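Local coordinates for protein FeoA (Thermococcus thioreducens, PDB 3E19) that is an FeoA-family, SH3-like beta-barrel protein that probably binds metal and regulates iron uptake, at residues L7-I21 and L36-H48. Numbering follows the deposited sequence.
Sequences LSEMGPGDKGIVVNI and LTPGATIQVLESH
Ile42 lays its CD1 methyl over the forked end of Leu7, between the two methyls of that leucine. The fit is tight: Ile42 CD1 lies 3.4 Å from Leu7 CD1. CG1 of Ile42 stands opposite the backbone N (chi1 165°), which sends the delta methyl inward to Leu7 while CG2 rests over the backbone of Gly16. Gly16 has no side chain, and Ile42 CG2 lies 3.5 Å from Gly16 O. Cutting Ile42 back to alanine removes both CD1 and CG2, which would probably leave a gap beside the Leu7 methyls and take the methyl cover from Gly16 O. Val44 is the next inward residue. Its CG2 meets Leu7 CD1 and Met10 CB, both at 3.9 Å, and its CG1 packs on the Gly11 backbone. At the other end, Val18 sets its CB 3.4 Å from Thr37 O, and its CG2 faces Leu36 CD2.

The strands are antiparallel. Gly16 and Ile42 form a hydrogen-bonded pair, with Ile42 N to Gly16 O at 2.9 Å. Lys15 with Gln43 and Ile17 with Thr41 are non-hydrogen-bonded pairs on the outer face. The side chains of Lys15 and Gln43 cross at a slant, Lys15 CG 4.0 Å from Gln43 CG. Type II turns lie at Gly11-Asp14 and Thr37-Ala40. Each presents a glycine N-H to the other segment: Gly13 to Val44 O and Gly39 to Val18 O. Asp14 OD2 accepts a hydrogen bond from Gly11 N, which comes from above the carboxylate plane, 2.7 Å away, and ties the two ends of the first turn. A water joins Ser8 O and Met10 O to Ser47 OG.

Strand 72-76 flanks 15-21, and strand 53-57 flanks 41-46. Classic bulges at Val19-Asn20 and Leu45-Glu46 face these neighbours. Antiparallel, bulged strands closing over an apolar core are typical of the small SH3-like barrel of FeoA domains.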
ATOM      1  N   LEU C   7     -19.696  19.917  14.439  1.00 18.65           N
ATOM      2  CA  LEU C   7     -19.415  18.541  14.745  1.00 18.55           C
ATOM      3  C   LEU C   7     -18.708  18.472  16.093  1.00 19.17           C
ATOM      4  O   LEU C   7     -18.926  17.531  16.824  1.00 19.40           O
ATOM      5  CB  LEU C   7     -18.588  17.923  13.633  1.00 17.64           C
ATOM      6  CG  LEU C   7     -17.915  16.586  13.873  1.00 19.81           C
ATOM      7  CD1 LEU C   7     -18.969  15.603  14.163  1.00 23.27           C
ATOM      8  CD2 LEU C   7     -17.101  16.240  12.614  1.00 18.67           C
ATOM      9  N   SER C   8     -17.889  19.472  16.410  1.00 20.45           N
ATOM     10  CA  SER C   8     -17.186  19.586  17.719  1.00 22.36           C
ATOM     11  C   SER C   8     -18.097  19.536  18.945  1.00 23.47           C
ATOM     12  O   SER C   8     -17.618  19.237  20.053  1.00 25.26           O
ATOM     13  CB  SER C   8     -16.374  20.878  17.761  1.00 21.87           C
ATOM     14  OG  SER C   8     -17.201  22.020  17.558  1.00 23.32           O
ATOM     15  N   GLU C   9     -19.386  19.833  18.766  1.00 23.88           N
ATOM     16  CA  GLU C   9     -20.344  19.830  19.854  1.00 25.37           C
ATOM     17  C   GLU C   9     -21.182  18.575  19.938  1.00 25.93           C
ATOM     18  O   GLU C   9     -22.014  18.475  20.811  1.00 26.93           O
ATOM     19  CB  GLU C   9     -21.232  21.089  19.807  1.00 26.02           C
ATOM     20  CG  GLU C   9     -20.430  22.289  20.172  1.00 28.77           C
ATOM     21  CD  GLU C   9     -21.097  23.618  19.858  1.00 33.71           C
ATOM     22  OE1 GLU C   9     -22.342  23.671  19.736  1.00 35.31           O
ATOM     23  OE2 GLU C   9     -20.330  24.611  19.738  1.00 39.65           O
ATOM     24  N   MET C  10     -20.936  17.599  19.074  1.00 25.68           N
ATOM     25  CA  MET C  10     -21.755  16.414  19.041  1.00 25.47           C
ATOM     26  C   MET C  10     -21.112  15.302  19.855  1.00 25.35           C
ATOM     27  O   MET C  10     -19.920  15.241  20.027  1.00 26.72           O
ATOM     28  CB  MET C  10     -21.945  15.953  17.608  1.00 24.98           C
ATOM     29  CG  MET C  10     -22.751  16.921  16.816  1.00 26.33           C
ATOM     30  SD  MET C  10     -22.813  16.430  15.089  1.00 27.65           S
ATOM     31  CE  MET C  10     -23.908  14.994  15.193  1.00 30.87           C
ATOM     32  N   GLY C  11     -21.913  14.409  20.358  1.00 26.70           N
ATOM     33  CA  GLY C  11     -21.393  13.417  21.295  1.00 27.26           C
ATOM     34  C   GLY C  11     -21.624  12.028  20.770  1.00 26.68           C
ATOM     35  O   GLY C  11     -22.432  11.838  19.876  1.00 26.06           O
ATOM     36  N   PRO C  12     -20.932  11.045  21.360  1.00 27.39           N
ATOM     37  CA  PRO C  12     -21.062   9.661  20.968  1.00 27.19           C
ATOM     38  C   PRO C  12     -22.529   9.272  20.784  1.00 26.71           C
ATOM     39  O   PRO C  12     -23.404   9.655  21.587  1.00 27.49           O
ATOM     40  CB  PRO C  12     -20.442   8.918  22.146  1.00 28.15           C
ATOM     41  CG  PRO C  12     -19.374   9.827  22.598  1.00 29.36           C
ATOM     42  CD  PRO C  12     -19.978  11.205  22.477  1.00 28.00           C
ATOM     43  N   GLY C  13     -22.795   8.534  19.724  1.00 25.21           N
ATOM     44  CA  GLY C  13     -24.143   8.202  19.360  1.00 25.71           C
ATOM     45  C   GLY C  13     -24.860   9.181  18.444  1.00 25.39           C
ATOM     46  O   GLY C  13     -25.787   8.767  17.777  1.00 26.69           O
ATOM     47  N   ASP C  14     -24.504  10.471  18.432  1.00 25.46           N
ATOM     48  CA  ASP C  14     -25.190  11.429  17.538  1.00 25.80           C
ATOM     49  C   ASP C  14     -24.937  11.070  16.080  1.00 25.10           C
ATOM     50  O   ASP C  14     -23.828  10.614  15.719  1.00 24.04           O
ATOM     51  CB  ASP C  14     -24.702  12.857  17.726  1.00 26.11           C
ATOM     52  CG  ASP C  14     -24.999  13.410  19.088  1.00 31.43           C
ATOM     53  OD1 ASP C  14     -25.802  12.792  19.818  1.00 32.53           O
ATOM     54  OD2 ASP C  14     -24.396  14.457  19.433  1.00 36.34           O
ATOM     55  N   LYS C  15     -25.954  11.288  15.250  1.00 24.30           N
ATOM     56  CA  LYS C  15     -25.832  11.206  13.804  1.00 24.45           C
ATOM     57  C   LYS C  15     -26.387  12.473  13.188  1.00 22.34           C
ATOM     58  O   LYS C  15     -27.382  13.024  13.674  1.00 20.10           O
ATOM     59  CB  LYS C  15     -26.701  10.099  13.228  1.00 25.50           C
ATOM     60  CG  LYS C  15     -26.431   8.705  13.679  1.00 29.35           C
ATOM     61  CD  LYS C  15     -27.366   7.753  12.908  1.00 30.67           C
ATOM     62  CE  LYS C  15     -27.137   7.817  11.379  1.00 35.95           C
ATOM     63  NZ  LYS C  15     -27.266   6.493  10.644  1.00 37.47           N
ATOM     64  N   GLY C  16     -25.821  12.864  12.067  1.00 20.26           N
ATOM     65  CA  GLY C  16     -26.325  14.000  11.344  1.00 20.45           C
ATOM     66  C   GLY C  16     -25.820  14.085   9.905  1.00 19.36           C
ATOM     67  O   GLY C  16     -25.029  13.255   9.441  1.00 20.33           O
ATOM     68  N   ILE C  17     -26.244  15.135   9.239  1.00 17.53           N
ATOM     69  CA  ILE C  17     -25.909  15.393   7.842  1.00 17.94           C
ATOM     70  C   ILE C  17     -25.137  16.689   7.809  1.00 16.08           C
ATOM     71  O   ILE C  17     -25.590  17.706   8.348  1.00 16.58           O
ATOM     72  CB  ILE C  17     -27.194  15.542   6.956  1.00 16.95           C
ATOM     73  CG1 ILE C  17     -28.077  14.332   7.049  1.00 20.01           C
ATOM     74  CG2 ILE C  17     -26.825  15.801   5.476  1.00 19.64           C
ATOM     75  CD1 ILE C  17     -29.516  14.583   6.510  1.00 19.80           C
ATOM     76  N   VAL C  18     -23.987  16.694   7.157  1.00 15.58           N
ATOM     77  CA  VAL C  18     -23.217  17.915   7.026  1.00 15.01           C
ATOM     78  C   VAL C  18     -23.976  18.926   6.172  1.00 17.39           C
ATOM     79  O   VAL C  18     -24.460  18.583   5.075  1.00 16.90           O
ATOM     80  CB  VAL C  18     -21.846  17.667   6.360  1.00 16.06           C
ATOM     81  CG1 VAL C  18     -21.088  18.973   6.225  1.00 14.51           C
ATOM     82  CG2 VAL C  18     -21.068  16.573   7.110  1.00 14.11           C
ATOM     83  N   VAL C  19     -24.027  20.170   6.642  1.00 17.99           N
ATOM     84  CA  VAL C  19     -24.788  21.207   5.955  1.00 19.42           C
ATOM     85  C   VAL C  19     -23.856  22.256   5.395  1.00 20.35           C
ATOM     86  O   VAL C  19     -24.165  22.811   4.360  1.00 22.18           O
ATOM     87  CB  VAL C  19     -25.916  21.856   6.834  1.00 20.13           C
ATOM     88  CG1 VAL C  19     -26.998  20.833   7.125  1.00 18.14           C
ATOM     89  CG2 VAL C  19     -25.392  22.523   8.121  1.00 20.14           C
ATOM     90  N   ASN C  20     -22.715  22.479   6.023  1.00 19.72           N
ATOM     91  CA  ASN C  20     -21.816  23.557   5.654  1.00 21.78           C
ATOM     92  C   ASN C  20     -20.433  23.308   6.194  1.00 20.80           C
ATOM     93  O   ASN C  20     -20.311  22.812   7.272  1.00 20.38           O
ATOM     94  CB  ASN C  20     -22.285  24.855   6.277  1.00 22.84           C
ATOM     95  CG  ASN C  20     -21.729  26.076   5.590  1.00 26.71           C
ATOM     96  OD1 ASN C  20     -22.234  26.490   4.532  1.00 35.85           O
ATOM     97  ND2 ASN C  20     -20.755  26.709   6.213  1.00 32.94           N
ATOM     98  N   ILE C  21     -19.417  23.675   5.437  1.00 21.07           N
ATOM     99  CA  ILE C  21     -18.054  23.661   5.892  1.00 23.18           C
ATOM    100  C   ILE C  21     -17.633  25.123   6.014  1.00 24.89           C
ATOM    101  O   ILE C  21     -17.728  25.848   5.041  1.00 24.26           O
ATOM    102  CB  ILE C  21     -17.140  22.982   4.837  1.00 22.80           C
ATOM    103  CG1 ILE C  21     -17.577  21.553   4.558  1.00 24.18           C
ATOM    104  CG2 ILE C  21     -15.680  23.031   5.288  1.00 23.89           C
ATOM    105  CD1 ILE C  21     -17.767  20.679   5.799  1.00 19.07           C
ATOM    106  N   LEU C  36     -16.092  14.613   4.678  1.00 18.53           N
ATOM    107  CA  LEU C  36     -16.885  15.711   5.259  1.00 18.38           C
ATOM    108  C   LEU C  36     -17.090  16.854   4.242  1.00 18.28           C
ATOM    109  O   LEU C  36     -16.246  17.748   4.070  1.00 17.45           O
ATOM    110  CB  LEU C  36     -16.282  16.166   6.573  1.00 17.74           C
ATOM    111  CG  LEU C  36     -16.179  15.102   7.646  1.00 19.18           C
ATOM    112  CD1 LEU C  36     -15.269  15.562   8.804  1.00 19.96           C
ATOM    113  CD2 LEU C  36     -17.592  14.713   8.108  1.00 16.75           C
ATOM    114  N   THR C  37     -18.197  16.713   3.520  1.00 18.07           N
ATOM    115  CA  THR C  37     -18.698  17.621   2.512  1.00 19.51           C
ATOM    116  C   THR C  37     -20.237  17.696   2.706  1.00 18.13           C
ATOM    117  O   THR C  37     -20.832  16.759   3.241  1.00 16.75           O
ATOM    118  CB  THR C  37     -18.363  17.051   1.070  1.00 20.36           C
ATOM    119  OG1 THR C  37     -18.671  17.982   0.084  1.00 26.45           O
ATOM    120  CG2 THR C  37     -19.140  15.864   0.757  1.00 20.92           C
ATOM    121  N   PRO C  38     -20.874  18.799   2.280  1.00 17.98           N
ATOM    122  CA  PRO C  38     -22.314  18.858   2.433  1.00 18.52           C
ATOM    123  C   PRO C  38     -23.074  17.683   1.861  1.00 18.81           C
ATOM    124  O   PRO C  38     -22.841  17.246   0.728  1.00 21.16           O
ATOM    125  CB  PRO C  38     -22.674  20.209   1.800  1.00 19.31           C
ATOM    126  CG  PRO C  38     -21.494  21.020   2.052  1.00 18.50           C
ATOM    127  CD  PRO C  38     -20.366  20.054   1.703  1.00 17.97           C
ATOM    128  N   GLY C  39     -23.909  17.106   2.712  1.00 19.22           N
ATOM    129  CA  GLY C  39     -24.787  16.001   2.387  1.00 17.74           C
ATOM    130  C   GLY C  39     -24.329  14.668   2.903  1.00 17.06           C
ATOM    131  O   GLY C  39     -25.098  13.758   2.986  1.00 16.14           O
ATOM    132  N   ALA C  40     -23.054  14.523   3.242  1.00 17.48           N
ATOM    133  CA  ALA C  40     -22.571  13.309   3.885  1.00 17.67           C
ATOM    134  C   ALA C  40     -23.174  13.152   5.274  1.00 19.08           C
ATOM    135  O   ALA C  40     -23.440  14.151   5.941  1.00 17.40           O
ATOM    136  CB  ALA C  40     -20.987  13.316   3.961  1.00 17.77           C
ATOM    137  N   THR C  41     -23.373  11.886   5.693  1.00 20.26           N
ATOM    138  CA  THR C  41     -23.877  11.535   7.015  1.00 20.94           C
ATOM    139  C   THR C  41     -22.709  11.094   7.883  1.00 21.17           C
ATOM    140  O   THR C  41     -21.799  10.399   7.445  1.00 19.91           O
ATOM    141  CB  THR C  41     -24.963  10.462   6.922  1.00 21.84           C
ATOM    142  OG1 THR C  41     -26.039  10.970   6.123  1.00 21.92           O
ATOM    143  CG2 THR C  41     -25.490  10.022   8.288  1.00 24.30           C
ATOM    144  N   ILE C  42     -22.719  11.583   9.098  1.00 21.23           N
ATOM    145  CA  ILE C  42     -21.678  11.323  10.045  1.00 23.11           C
ATOM    146  C   ILE C  42     -22.308  10.721  11.300  1.00 23.30           C
ATOM    147  O   ILE C  42     -23.399  11.139  11.719  1.00 21.02           O
ATOM    148  CB  ILE C  42     -20.852  12.635  10.315  1.00 24.02           C
ATOM    149  CG1 ILE C  42     -19.987  12.527  11.569  1.00 26.71           C
ATOM    150  CG2 ILE C  42     -21.695  13.870  10.429  1.00 27.31           C
ATOM    151  CD1 ILE C  42     -18.879  13.476  11.505  1.00 31.70           C
ATOM    152  N   GLN C  43     -21.636   9.719  11.865  1.00 24.10           N
ATOM    153  CA  GLN C  43     -21.903   9.277  13.213  1.00 25.97           C
ATOM    154  C   GLN C  43     -20.709   9.490  14.092  1.00 24.91           C
ATOM    155  O   GLN C  43     -19.580   9.150  13.728  1.00 23.71           O
ATOM    156  CB  GLN C  43     -22.264   7.803  13.284  1.00 26.56           C
ATOM    157  CG  GLN C  43     -22.773   7.395  14.686  1.00 28.94           C
ATOM    158  CD  GLN C  43     -23.023   5.898  14.785  1.00 30.92           C
ATOM    159  OE1 GLN C  43     -23.067   5.320  15.889  1.00 39.27           O
ATOM    160  NE2 GLN C  43     -23.142   5.249  13.630  1.00 36.00           N
ATOM    161  N   VAL C  44     -20.983  10.038  15.270  1.00 24.08           N
ATOM    162  CA  VAL C  44     -19.966  10.263  16.250  1.00 24.63           C
ATOM    163  C   VAL C  44     -19.880   9.000  17.097  1.00 24.69           C
ATOM    164  O   VAL C  44     -20.905   8.537  17.614  1.00 22.64           O
ATOM    165  CB  VAL C  44     -20.302  11.456  17.091  1.00 24.99           C
ATOM    166  CG1 VAL C  44     -19.179  11.685  18.132  1.00 23.30           C
ATOM    167  CG2 VAL C  44     -20.501  12.660  16.129  1.00 24.97           C
ATOM    168  N   LEU C  45     -18.672   8.442  17.174  1.00 26.16           N
ATOM    169  CA  LEU C  45     -18.427   7.176  17.875  1.00 27.23           C
ATOM    170  C   LEU C  45     -17.805   7.384  19.254  1.00 29.28           C
ATOM    171  O   LEU C  45     -18.111   6.653  20.163  1.00 28.50           O
ATOM    172  CB  LEU C  45     -17.505   6.278  17.055  1.00 27.40           C
ATOM    173  CG  LEU C  45     -17.945   5.883  15.650  1.00 27.36           C
ATOM    174  CD1 LEU C  45     -17.027   4.821  15.132  1.00 28.39           C
ATOM    175  CD2 LEU C  45     -19.360   5.363  15.628  1.00 27.57           C
ATOM    176  N   GLU C  46     -16.907   8.352  19.385  1.00 30.79           N
ATOM    177  CA  GLU C  46     -16.210   8.615  20.652  1.00 33.37           C
ATOM    178  C   GLU C  46     -15.790  10.058  20.678  1.00 33.17           C
ATOM    179  O   GLU C  46     -15.472  10.637  19.643  1.00 31.98           O
ATOM    180  CB  GLU C  46     -14.926   7.772  20.884  1.00 33.51           C
ATOM    181  CG  GLU C  46     -14.790   6.516  20.068  1.00 36.41           C
ATOM    182  CD  GLU C  46     -13.434   5.841  20.234  1.00 39.32           C
ATOM    183  OE1 GLU C  46     -12.689   6.225  21.174  1.00 46.15           O
ATOM    184  OE2 GLU C  46     -13.113   4.928  19.410  1.00 47.25           O
ATOM    185  N   SER C  47     -15.751  10.616  21.883  1.00 34.25           N
ATOM    186  CA  SER C  47     -15.264  11.961  22.097  1.00 35.61           C
ATOM    187  C   SER C  47     -14.783  12.139  23.524  1.00 37.34           C
ATOM    188  O   SER C  47     -15.276  11.454  24.440  1.00 38.38           O
ATOM    189  CB  SER C  47     -16.369  12.961  21.811  1.00 35.38           C
ATOM    190  OG  SER C  47     -15.842  14.271  21.764  1.00 36.13           O
ATOM    191  N   HIS C  48     -13.857  13.082  23.697  1.00 39.08           N
ATOM    192  CA  HIS C  48     -13.308  13.488  24.996  1.00 40.19           C
ATOM    193  C   HIS C  48     -13.182  15.002  25.087  1.00 40.48           C
ATOM    194  O   HIS C  48     -13.100  15.651  24.032  1.00 40.33           O
ATOM    195  CB  HIS C  48     -11.911  12.954  25.116  1.00 40.17           C
ATOM    196  CG  HIS C  48     -11.825  11.477  24.981  1.00 41.80           C
ATOM    197  ND1 HIS C  48     -11.782  10.846  23.756  1.00 44.29           N
ATOM    198  CD2 HIS C  48     -11.765  10.502  25.916  1.00 42.63           C
ATOM    199  CE1 HIS C  48     -11.711   9.540  23.944  1.00 42.02           C
ATOM    200  NE2 HIS C  48     -11.693   9.307  25.242  1.00 43.86           N
TER
HETATM  201  O   HOH W   1     -17.150  16.371  20.873  1.00 62.12           O